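Local coordinates for adenylate cyclase-like protein (Chlamydia trachomatis, PDB 3GQS) that is of unknown function but carries an FHA domain, a module that usually recognises phosphothreonine, within a longer, probably membrane-anchored protein, at residues 27-32 and 36-41; 62-65 and 70-73; 43-48 and 93-98. One frame throughout, in Å; residues are numbered along the deposited sequence.

From the N terminus, contact 1 comes first. It closes a short loop between residues 27-32 and 36-41 and sets strand 38-39 at the border of the mixed sheet. Contact 3 opens next, at residues 43-48. Contact 2 then opens and closes within it, joining strand 60-64 of the mixed sheet to residues 70-73, which lead into the antiparallel sheet. Contact 3 closes last, at residues 93-98, and so spans the longest loop. Contacts 1 and 3 meet where Ser31 reaches the backbone of Ile45 and Ser46. Contacts 2 and 3 meet where Ile62 packs on Phe97. Together they tie both sheets of the FHA sandwich to the phosphate-binding loop.

Contact 1 of 3, residues 27-32 and 36-41; sequences YIVGSD and ADIVLS
Ala36 begins the second segment by giving its N-H to Asp32 O at 2.9 Å. Its methyl group lies close to the strand it faces, with CB 3.3 Å from Gly30 N. Asp37 pairs twice with Ile28. Its carboxylate folds back beside its own backbone N (chi1 -52°), and OD2 takes the N-H of Ile28 at 2.9 Å. That donor arrives on the anti side of OD2, 23° out of the carboxylate plane. The amide of Asp37 also reaches Ile28 O at 2.9 Å, along a bent path of 136°. Ile38 N bonds to the same oxygen at 3.0 Å and is much straighter, so Ile28 O is held by two donors. From Ile38 on, the pairing is that of two parallel strands. Ile38 O receives Gly30 N at 3.1 Å. Its side chain crosses that of Val29 at a slant, CB meeting Val29 CG2. Val39 turns to the other face, and its CG1 lies against Ser31 O. Leu40 N closes the series on Gly30 O at 2.8 Å. The pairing makes 38-39 a short border strand of the mixed sheet in this FHA domain. Strand 26-30 lies between it and strand 50-54. Ile38 packs on Leu7, Phe19 and Leu21, and Leu40 on Val9, so both side chains reach strands of the antiparallel sheet.

Contact 2 of 3, residues 62-65 and 70-73; sequences IEDL and GVIV
Val71 buries the most surface here and touches both Ile62 and Asp64 with its two methyl groups. CG1 is anti to the backbone N (chi1 171°) and points to Ile62, where it meets the CD1 tip at 4.0 Å. CG2 sits beside the backbone N and faces Asp64 instead. It lies 3.8 Å from Asp64 OD1 and 3.9 Å from Asp64 CG. Here the side chains run past one another in opposite directions.

Ile62 extends its CG1 branch toward Val71. The other branch, CG2, turns to Val73 CG2, a looser meeting at 4.4 Å. Val90 of strand 90-92 touches both Ile62 and Val71 and so continues this apolar patch.

Asp64 supplies the polar end. Its carboxylate is carried forward with CG anti to the backbone N (chi1 -173°). OD1 is hydrogen-bonded to Ser67 OG in the connecting turn. OD2 accepts from a water at 2.9 Å, and that water takes the N-H of Val71 at 2.8 Å. Gly70 CA is also near OD2. At the backbone angles of Gly70 (phi 88°) a side chain would press on the carbonyl oxygen of the preceding residue. Its own carbonyl bonds to His49 NE2.

Strand 60-64 belongs to the mixed sheet and strand 72-73 to the antiparallel one, so the contact spans the two layers of the FHA sandwich. No direct hydrogen bond links the two segments. They are held by methyl packing and by a single bridging water. The serine and the water each take one carboxylate oxygen, which should fix the rotation of the Asp64 group and would suit a negative charge on it.

Contact 3 of 3, residues 43-48 and 93-98; sequences MSISRQ and GTTLFL. With PO4 (phosphate ion), chain C.
The phosphate-binding loop of the FHA domain, with the family's Ser-x-x-His pattern at Ser46 and His49, rests on residues 93-95, the turn into strand 95-102. Ser44 meets Gly93 and Thr94, and Ile45 meets Thr95. Ser44 OG takes the N-H of Thr94 at 3.0 Å, and it also lies 3.2 Å from Gly93 CA. The hydroxyl stands between its own backbone N and carbonyl carbon (chi1 67°), which brings OG to the backbone of Gly93 and Thr94. Asp42 OD2 gathers the hydroxyls nearby, bonding to Ser44 OG, Thr94 OG1 and Thr95 OG1. Ile45 CD1 touches Thr95 OG1 at 3.3 Å and Thr95 CB at 3.5 Å, without a bond. The two side chains cross at about a right angle.

Beyond this foothold the loop holds a phosphate ion, probably from the crystallisation liquor. Ser46 OG donates to phosphate O2 at 2.6 Å. Arg47 bonds phosphate O4 twice, with its backbone N at 3.0 Å and with NH1 at 2.9 Å. The phosphorus lies at the guanidinium edge, in plane. The ion probably marks where a phosphothreonine would bind, as in other FHA domains.

Ser46 N is bonded to His49 ND1, and Ser44 O to Asn69 ND2 in the loop between strands 60-64 and 72-73. Ser31, just past strand 26-30, bonds to the backbone of Ile45 and Ser46. Strand 95-102 runs between strands 4-9 and 90-92 in the antiparallel sheet.

Contact 1 of 3, residues 27-32 and 36-41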
ATOM      1  N   TYR A  27       7.201  -3.431  -2.445  1.00 25.62           N
ATOM      2  CA  TYR A  27       7.188  -1.973  -2.576  1.00 25.45           C
ATOM      3  C   TYR A  27       6.892  -1.327  -1.224  1.00 23.50           C
ATOM      4  O   TYR A  27       5.996  -1.685  -0.534  1.00 23.34           O
ATOM      5  CB  TYR A  27       6.106  -1.522  -3.577  1.00 25.78           C
ATOM      6  CG  TYR A  27       6.325  -1.988  -5.005  1.00 25.49           C
ATOM      7  CD1 TYR A  27       6.795  -1.134  -5.978  1.00 22.24           C
ATOM      8  CD2 TYR A  27       5.975  -3.264  -5.379  1.00 23.66           C
ATOM      9  CE1 TYR A  27       6.958  -1.568  -7.277  1.00 21.35           C
ATOM     10  CE2 TYR A  27       6.169  -3.702  -6.670  1.00 23.42           C
ATOM     11  CZ  TYR A  27       6.671  -2.875  -7.601  1.00 21.45           C
ATOM     12  OH  TYR A  27       6.843  -3.367  -8.899  1.00 20.37           O
ATOM     13  N   ILE A  28       7.665  -0.356  -0.869  1.00 23.59           N
ATOM     14  CA  ILE A  28       7.479   0.331   0.393  1.00 23.40           C
ATOM     15  C   ILE A  28       6.704   1.609   0.119  1.00 23.41           C
ATOM     16  O   ILE A  28       7.055   2.343  -0.763  1.00 23.71           O
ATOM     17  CB  ILE A  28       8.824   0.677   0.990  1.00 23.09           C
ATOM     18  CG1 ILE A  28       9.606  -0.647   1.300  1.00 23.50           C
ATOM     19  CG2 ILE A  28       8.675   1.523   2.230  1.00 20.66           C
ATOM     20  CD1 ILE A  28      11.106  -0.410   1.697  1.00 17.79           C
ATOM     21  N   VAL A  29       5.661   1.835   0.880  1.00 24.23           N
ATOM     22  CA  VAL A  29       4.840   3.049   0.726  1.00 25.88           C
ATOM     23  C   VAL A  29       5.183   3.964   1.930  1.00 25.00           C
ATOM     24  O   VAL A  29       5.108   3.549   3.038  1.00 26.86           O
ATOM     25  CB  VAL A  29       3.322   2.732   0.667  1.00 25.66           C
ATOM     26  CG1 VAL A  29       2.422   4.089   0.515  1.00 27.39           C
ATOM     27  CG2 VAL A  29       3.026   1.747  -0.454  1.00 25.67           C
ATOM     28  N   GLY A  30       5.598   5.179   1.678  1.00 24.90           N
ATOM     29  CA  GLY A  30       5.868   6.101   2.769  1.00 25.89           C
ATOM     30  C   GLY A  30       5.983   7.531   2.291  1.00 26.18           C
ATOM     31  O   GLY A  30       5.778   7.803   1.119  1.00 26.52           O
ATOM     32  N   SER A  31       6.349   8.419   3.214  1.00 26.27           N
ATOM     33  CA  SER A  31       6.502   9.849   2.934  1.00 25.43           C
ATOM     34  C   SER A  31       7.933  10.290   2.622  1.00 25.81           C
ATOM     35  O   SER A  31       8.108  11.386   2.083  1.00 25.62           O
ATOM     36  CB  SER A  31       5.968  10.684   4.112  1.00 25.40           C
ATOM     37  OG  SER A  31       6.526  10.296   5.374  1.00 26.61           O
ATOM     38  N   ASP A  32       8.935   9.458   2.955  1.00 24.84           N
ATOM     39  CA  ASP A  32      10.366   9.772   2.696  1.00 25.06           C
ATOM     40  C   ASP A  32      10.895   9.080   1.397  1.00 24.88           C
ATOM     41  O   ASP A  32      10.995   7.858   1.348  1.00 25.44           O
ATOM     42  CB  ASP A  32      11.190   9.333   3.900  1.00 25.88           C
ATOM     43  CG  ASP A  32      12.681   9.660   3.776  1.00 25.77           C
ATOM     44  OD1 ASP A  32      13.178  10.113   2.720  1.00 23.11           O
ATOM     45  OD2 ASP A  32      13.367   9.464   4.806  1.00 30.79           O
ATOM     46  N   ALA A  36      11.190   5.089   0.696  1.00 25.09           N
ATOM     47  CA  ALA A  36       9.971   4.578   0.111  1.00 23.86           C
ATOM     48  C   ALA A  36      10.098   4.466  -1.400  1.00 22.81           C
ATOM     49  O   ALA A  36      10.799   5.243  -2.034  1.00 20.88           O
ATOM     50  CB  ALA A  36       8.708   5.451   0.517  1.00 24.06           C
ATOM     51  N   ASP A  37       9.404   3.466  -1.955  1.00 22.58           N
ATOM     52  CA  ASP A  37       9.242   3.317  -3.431  1.00 23.58           C
ATOM     53  C   ASP A  37       7.995   4.055  -4.002  1.00 24.06           C
ATOM     54  O   ASP A  37       8.030   4.540  -5.121  1.00 22.97           O
ATOM     55  CB  ASP A  37       9.135   1.845  -3.781  1.00 23.71           C
ATOM     56  CG  ASP A  37      10.289   1.030  -3.172  1.00 21.04           C
ATOM     57  OD1 ASP A  37      11.434   1.385  -3.359  1.00 23.97           O
ATOM     58  OD2 ASP A  37      10.022   0.104  -2.452  1.00 22.33           O
ATOM     59  N   ILE A  38       6.922   4.098  -3.221  1.00 25.27           N
ATOM     60  CA  ILE A  38       5.695   4.897  -3.578  1.00 26.29           C
ATOM     61  C   ILE A  38       5.653   6.018  -2.522  1.00 27.51           C
ATOM     62  O   ILE A  38       5.423   5.784  -1.334  1.00 26.06           O
ATOM     63  CB  ILE A  38       4.411   4.031  -3.608  1.00 26.76           C
ATOM     64  CG1 ILE A  38       4.576   2.890  -4.663  1.00 24.94           C
ATOM     65  CG2 ILE A  38       3.176   4.932  -3.882  1.00 24.57           C
ATOM     66  CD1 ILE A  38       3.588   1.718  -4.567  1.00 24.46           C
ATOM     67  N   VAL A  39       6.017   7.217  -2.947  1.00 29.55           N
ATOM     68  CA  VAL A  39       6.192   8.301  -2.003  1.00 31.12           C
ATOM     69  C   VAL A  39       4.918   9.165  -1.991  1.00 32.92           C
ATOM     70  O   VAL A  39       4.535   9.769  -3.006  1.00 33.89           O
ATOM     71  CB  VAL A  39       7.442   9.127  -2.299  1.00 30.50           C
ATOM     72  CG1 VAL A  39       7.718  10.167  -1.131  1.00 29.70           C
ATOM     73  CG2 VAL A  39       8.610   8.212  -2.541  1.00 29.74           C
ATOM     74  N   LEU A  40       4.303   9.234  -0.820  1.00 34.40           N
ATOM     75  CA  LEU A  40       3.095  10.063  -0.572  1.00 36.50           C
ATOM     76  C   LEU A  40       3.421  11.189   0.423  1.00 37.07           C
ATOM     77  O   LEU A  40       3.858  10.940   1.551  1.00 37.56           O
ATOM     78  CB  LEU A  40       1.959   9.210   0.001  1.00 37.15           C
ATOM     79  CG  LEU A  40       1.701   7.846  -0.667  1.00 38.52           C
ATOM     80  CD1 LEU A  40       0.933   6.876   0.264  1.00 40.02           C
ATOM     81  CD2 LEU A  40       0.982   8.092  -2.004  1.00 40.32           C
ATOM     82  N   SER A  41       3.193  12.418   0.009  1.00 37.93           N
ATOM     83  CA  SER A  41       3.671  13.599   0.775  1.00 38.73           C
ATOM     84  C   SER A  41       2.862  13.986   2.044  1.00 38.69           C
ATOM     85  O   SER A  41       3.186  14.941   2.693  1.00 39.87           O
ATOM     86  CB  SER A  41       3.796  14.809  -0.156  1.00 38.45           C
ATOM     87  OG  SER A  41       2.567  15.071  -0.813  1.00 40.14           O
TER

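Contact 2 of 3, residues 62-65 and 70-73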
ATOM      1  N   ILE A  62       0.252  -7.422   2.668  1.00 29.50           N
ATOM      2  CA  ILE A  62       0.575  -6.090   3.114  1.00 29.04           C
ATOM      3  C   ILE A  62       1.035  -6.216   4.540  1.00 29.07           C
ATOM      4  O   ILE A  62       0.630  -7.099   5.278  1.00 28.16           O
ATOM      5  CB  ILE A  62      -0.600  -5.114   3.016  1.00 29.55           C
ATOM      6  CG1 ILE A  62      -0.162  -3.725   3.494  1.00 28.54           C
ATOM      7  CG2 ILE A  62      -1.802  -5.645   3.809  1.00 27.42           C
ATOM      8  CD1 ILE A  62      -0.855  -2.545   2.755  1.00 28.47           C
ATOM      9  N   GLU A  63       1.885  -5.279   4.908  1.00 29.16           N
ATOM     10  CA  GLU A  63       2.646  -5.361   6.126  1.00 29.77           C
ATOM     11  C   GLU A  63       2.821  -3.970   6.684  1.00 27.23           C
ATOM     12  O   GLU A  63       3.118  -3.053   5.949  1.00 26.80           O
ATOM     13  CB  GLU A  63       4.005  -5.907   5.709  1.00 29.73           C
ATOM     14  CG  GLU A  63       4.861  -6.316   6.754  1.00 33.63           C
ATOM     15  CD  GLU A  63       5.993  -7.171   6.188  1.00 35.00           C
ATOM     16  OE1 GLU A  63       6.820  -6.636   5.413  1.00 35.38           O
ATOM     17  OE2 GLU A  63       5.999  -8.369   6.488  1.00 36.60           O
ATOM     18  N   ASP A  64       2.671  -3.839   7.977  1.00 26.67           N
ATOM     19  CA  ASP A  64       2.923  -2.577   8.660  1.00 27.29           C
ATOM     20  C   ASP A  64       4.391  -2.449   9.099  1.00 26.58           C
ATOM     21  O   ASP A  64       4.911  -3.330   9.734  1.00 28.03           O
ATOM     22  CB  ASP A  64       2.004  -2.479   9.873  1.00 27.75           C
ATOM     23  CG  ASP A  64       2.078  -1.127  10.555  1.00 29.33           C
ATOM     24  OD1 ASP A  64       2.761  -0.204  10.038  1.00 30.71           O
ATOM     25  OD2 ASP A  64       1.444  -0.978  11.607  1.00 33.57           O
ATOM     26  N   LEU A  65       5.042  -1.342   8.749  1.00 26.45           N
ATOM     27  CA  LEU A  65       6.479  -1.147   9.052  1.00 26.36           C
ATOM     28  C   LEU A  65       6.720  -0.271  10.275  1.00 25.90           C
ATOM     29  O   LEU A  65       7.465   0.692  10.212  1.00 25.38           O
ATOM     30  CB  LEU A  65       7.209  -0.534   7.859  1.00 25.96           C
ATOM     31  CG  LEU A  65       7.097  -1.256   6.513  1.00 26.23           C
ATOM     32  CD1 LEU A  65       7.765  -0.373   5.472  1.00 22.79           C
ATOM     33  CD2 LEU A  65       7.721  -2.665   6.563  1.00 20.43           C
ATOM     34  N   GLY A  70      -0.635   3.236  11.802  1.00 32.64           N
ATOM     35  CA  GLY A  70      -1.098   1.881  11.516  1.00 32.31           C
ATOM     36  C   GLY A  70      -1.510   1.725  10.074  1.00 31.71           C
ATOM     37  O   GLY A  70      -1.485   2.662   9.286  1.00 31.59           O
ATOM     38  N   VAL A  71      -1.881   0.508   9.729  1.00 31.67           N
ATOM     39  CA  VAL A  71      -2.336   0.171   8.382  1.00 30.62           C
ATOM     40  C   VAL A  71      -3.729  -0.418   8.523  1.00 30.90           C
ATOM     41  O   VAL A  71      -3.907  -1.430   9.203  1.00 30.82           O
ATOM     42  CB  VAL A  71      -1.392  -0.821   7.692  1.00 30.24           C
ATOM     43  CG1 VAL A  71      -2.033  -1.317   6.390  1.00 29.17           C
ATOM     44  CG2 VAL A  71      -0.034  -0.179   7.417  1.00 24.92           C
ATOM     45  N   ILE A  72      -4.709   0.266   7.935  1.00 31.29           N
ATOM     46  CA  ILE A  72      -6.133  -0.093   8.053  1.00 31.31           C
ATOM     47  C   ILE A  72      -6.597  -0.652   6.731  1.00 31.75           C
ATOM     48  O   ILE A  72      -6.461   0.007   5.697  1.00 30.40           O
ATOM     49  CB  ILE A  72      -7.061   1.120   8.365  1.00 31.95           C
ATOM     50  CG1 ILE A  72      -6.753   1.714   9.737  1.00 32.79           C
ATOM     51  CG2 ILE A  72      -8.561   0.710   8.313  1.00 32.57           C
ATOM     52  CD1 ILE A  72      -7.955   2.397  10.366  1.00 34.17           C
ATOM     53  N   VAL A  73      -7.119  -1.881   6.760  1.00 33.05           N
ATOM     54  CA  VAL A  73      -7.728  -2.474   5.562  1.00 34.55           C
ATOM     55  C   VAL A  73      -9.234  -2.629   5.847  1.00 36.05           C
ATOM     56  O   VAL A  73      -9.655  -3.219   6.856  1.00 36.20           O
ATOM     57  CB  VAL A  73      -7.044  -3.822   5.103  1.00 34.26           C
ATOM     58  CG1 VAL A  73      -7.623  -4.293   3.751  1.00 33.23           C
ATOM     59  CG2 VAL A  73      -5.539  -3.647   4.966  1.00 33.56           C
TER
HETATM   60  O   HOH W   1      -1.459  -1.348  11.734  1.00 32.21           O

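Contact 3 of 3, residues 43-48 and 93-98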
ATOM      1  N   MET A  43       1.660  14.327   5.713  1.00 37.90           N
ATOM      2  CA  MET A  43       2.238  14.375   7.066  1.00 37.32           C
ATOM      3  C   MET A  43       1.896  13.181   7.974  1.00 35.89           C
ATOM      4  O   MET A  43       2.643  12.881   8.892  1.00 35.62           O
ATOM      5  CB  MET A  43       1.785  15.665   7.774  1.00 38.63           C
ATOM      6  CG  MET A  43       2.484  16.952   7.322  1.00 42.15           C
ATOM      7  SD  MET A  43       4.159  17.234   7.995  1.00 50.45           S
ATOM      8  CE  MET A  43       5.177  16.456   6.701  1.00 45.37           C
ATOM      9  N   SER A  44       0.767  12.523   7.726  1.00 34.34           N
ATOM     10  CA  SER A  44       0.260  11.429   8.589  1.00 33.13           C
ATOM     11  C   SER A  44       0.753  10.039   8.130  1.00 31.31           C
ATOM     12  O   SER A  44       0.339   8.996   8.658  1.00 29.24           O
ATOM     13  CB  SER A  44      -1.271  11.455   8.627  1.00 32.65           C
ATOM     14  OG  SER A  44      -1.776  11.117   7.340  1.00 34.89           O
ATOM     15  N   ILE A  45       1.603  10.066   7.106  1.00 30.24           N
ATOM     16  CA  ILE A  45       2.273   8.869   6.572  1.00 28.56           C
ATOM     17  C   ILE A  45       3.756   8.788   7.089  1.00 26.88           C
ATOM     18  O   ILE A  45       4.603   9.678   6.905  1.00 25.08           O
ATOM     19  CB  ILE A  45       2.152   8.807   5.017  1.00 28.55           C
ATOM     20  CG1 ILE A  45       0.656   8.760   4.607  1.00 29.66           C
ATOM     21  CG2 ILE A  45       2.810   7.552   4.425  1.00 28.59           C
ATOM     22  CD1 ILE A  45       0.385   8.917   3.077  1.00 29.09           C
ATOM     23  N   SER A  46       4.055   7.682   7.736  1.00 26.34           N
ATOM     24  CA  SER A  46       5.409   7.399   8.191  1.00 25.90           C
ATOM     25  C   SER A  46       6.429   7.433   7.033  1.00 25.47           C
ATOM     26  O   SER A  46       6.080   7.247   5.863  1.00 25.88           O
ATOM     27  CB  SER A  46       5.427   6.081   8.948  1.00 26.07           C
ATOM     28  OG  SER A  46       4.825   6.291  10.214  1.00 24.39           O
ATOM     29  N   ARG A  47       7.674   7.724   7.375  1.00 26.19           N
ATOM     30  CA  ARG A  47       8.752   7.814   6.391  1.00 26.78           C
ATOM     31  C   ARG A  47       8.744   6.537   5.528  1.00 26.57           C
ATOM     32  O   ARG A  47       8.788   6.571   4.307  1.00 26.07           O
ATOM     33  CB  ARG A  47      10.085   7.975   7.075  1.00 27.29           C
ATOM     34  CG  ARG A  47      10.269   9.320   7.723  1.00 28.36           C
ATOM     35  CD  ARG A  47      11.480   9.388   8.653  1.00 27.39           C
ATOM     36  NE  ARG A  47      11.535  10.661   9.366  1.00 28.19           N
ATOM     37  CZ  ARG A  47      10.856  10.969  10.482  1.00 25.80           C
ATOM     38  NH1 ARG A  47      10.057  10.109  11.082  1.00 28.27           N
ATOM     39  NH2 ARG A  47      11.037  12.140  11.054  1.00 26.02           N
ATOM     40  N   GLN A  48       8.608   5.431   6.217  1.00 27.21           N
ATOM     41  CA  GLN A  48       8.237   4.159   5.593  1.00 27.93           C
ATOM     42  C   GLN A  48       7.164   3.499   6.423  1.00 27.45           C
ATOM     43  O   GLN A  48       7.307   3.241   7.585  1.00 27.67           O
ATOM     44  CB  GLN A  48       9.473   3.242   5.388  1.00 28.05           C
ATOM     45  CG  GLN A  48      10.157   2.752   6.686  1.00 27.36           C
ATOM     46  CD  GLN A  48      11.448   1.994   6.373  1.00 28.83           C
ATOM     47  OE1 GLN A  48      11.466   1.093   5.506  1.00 31.00           O
ATOM     48  NE2 GLN A  48      12.530   2.360   7.047  1.00 24.83           N
ATOM     49  N   GLY A  93      -2.754   6.804   7.320  1.00 30.16           N
ATOM     50  CA  GLY A  93      -2.951   8.164   7.750  1.00 29.87           C
ATOM     51  C   GLY A  93      -4.297   8.573   7.173  1.00 30.49           C
ATOM     52  O   GLY A  93      -5.284   7.870   7.330  1.00 30.22           O
ATOM     53  N   THR A  94      -4.306   9.690   6.473  1.00 30.53           N
ATOM     54  CA  THR A  94      -5.523  10.212   5.853  1.00 31.62           C
ATOM     55  C   THR A  94      -5.557   9.835   4.369  1.00 31.89           C
ATOM     56  O   THR A  94      -6.481  10.190   3.649  1.00 32.04           O
ATOM     57  CB  THR A  94      -5.591  11.727   5.995  1.00 31.35           C
ATOM     58  OG1 THR A  94      -4.485  12.292   5.293  1.00 31.85           O
ATOM     59  CG2 THR A  94      -5.513  12.138   7.448  1.00 31.09           C
ATOM     60  N   THR A  95      -4.552   9.083   3.928  1.00 31.88           N
ATOM     61  CA  THR A  95      -4.472   8.668   2.547  1.00 32.19           C
ATOM     62  C   THR A  95      -5.176   7.298   2.325  1.00 32.42           C
ATOM     63  O   THR A  95      -5.134   6.412   3.145  1.00 33.67           O
ATOM     64  CB  THR A  95      -3.003   8.687   2.055  1.00 32.76           C
ATOM     65  OG1 THR A  95      -2.544  10.051   2.037  1.00 31.04           O
ATOM     66  CG2 THR A  95      -2.866   8.084   0.662  1.00 31.34           C
ATOM     67  N   LEU A  96      -5.858   7.179   1.201  1.00 32.90           N
ATOM     68  CA  LEU A  96      -6.639   5.997   0.860  1.00 32.30           C
ATOM     69  C   LEU A  96      -6.061   5.433  -0.422  1.00 31.59           C
ATOM     70  O   LEU A  96      -5.684   6.165  -1.304  1.00 31.42           O
ATOM     71  CB  LEU A  96      -8.121   6.353   0.684  1.00 31.10           C
ATOM     72  CG  LEU A  96      -8.941   6.773   1.915  1.00 32.46           C
ATOM     73  CD1 LEU A  96     -10.434   7.177   1.503  1.00 28.75           C
ATOM     74  CD2 LEU A  96      -8.942   5.724   3.042  1.00 32.28           C
ATOM     75  N   PHE A  97      -5.939   4.127  -0.495  1.00 32.00           N
ATOM     76  CA  PHE A  97      -5.569   3.475  -1.754  1.00 31.94           C
ATOM     77  C   PHE A  97      -6.119   2.092  -1.892  1.00 30.65           C
ATOM     78  O   PHE A  97      -6.633   1.489  -0.941  1.00 29.94           O
ATOM     79  CB  PHE A  97      -4.071   3.482  -1.965  1.00 32.92           C
ATOM     80  CG  PHE A  97      -3.308   2.499  -1.118  1.00 36.94           C
ATOM     81  CD1 PHE A  97      -3.193   1.158  -1.509  1.00 39.29           C
ATOM     82  CD2 PHE A  97      -2.659   2.921   0.020  1.00 39.10           C
ATOM     83  CE1 PHE A  97      -2.438   0.246  -0.782  1.00 41.80           C
ATOM     84  CE2 PHE A  97      -1.919   2.006   0.772  1.00 44.23           C
ATOM     85  CZ  PHE A  97      -1.805   0.651   0.353  1.00 42.54           C
ATOM     86  N   LEU A  98      -6.062   1.592  -3.104  1.00 30.98           N
ATOM     87  CA  LEU A  98      -6.446   0.196  -3.340  1.00 31.70           C
ATOM     88  C   LEU A  98      -5.730  -0.402  -4.519  1.00 31.74           C
ATOM     89  O   LEU A  98      -5.095   0.316  -5.308  1.00 31.80           O
ATOM     90  CB  LEU A  98      -7.963   0.015  -3.484  1.00 31.95           C
ATOM     91  CG  LEU A  98      -8.747   0.590  -4.646  1.00 32.95           C
ATOM     92  CD1 LEU A  98      -8.127   0.394  -6.003  1.00 31.79           C
ATOM     93  CD2 LEU A  98     -10.070  -0.112  -4.563  1.00 30.17           C
TER
HETATM   94  P   PO4 C 107       7.821   7.486  11.454  1.00 41.95           P
HETATM   95  O1  PO4 C 107       7.617   6.041  11.792  1.00 42.33           O
HETATM   96  O2  PO4 C 107       6.371   8.041  11.384  1.00 48.42           O
HETATM   97  O3  PO4 C 107       8.641   8.196  12.517  1.00 42.99           O
HETATM   98  O4  PO4 C 107       8.554   7.836  10.195  1.00 34.95           O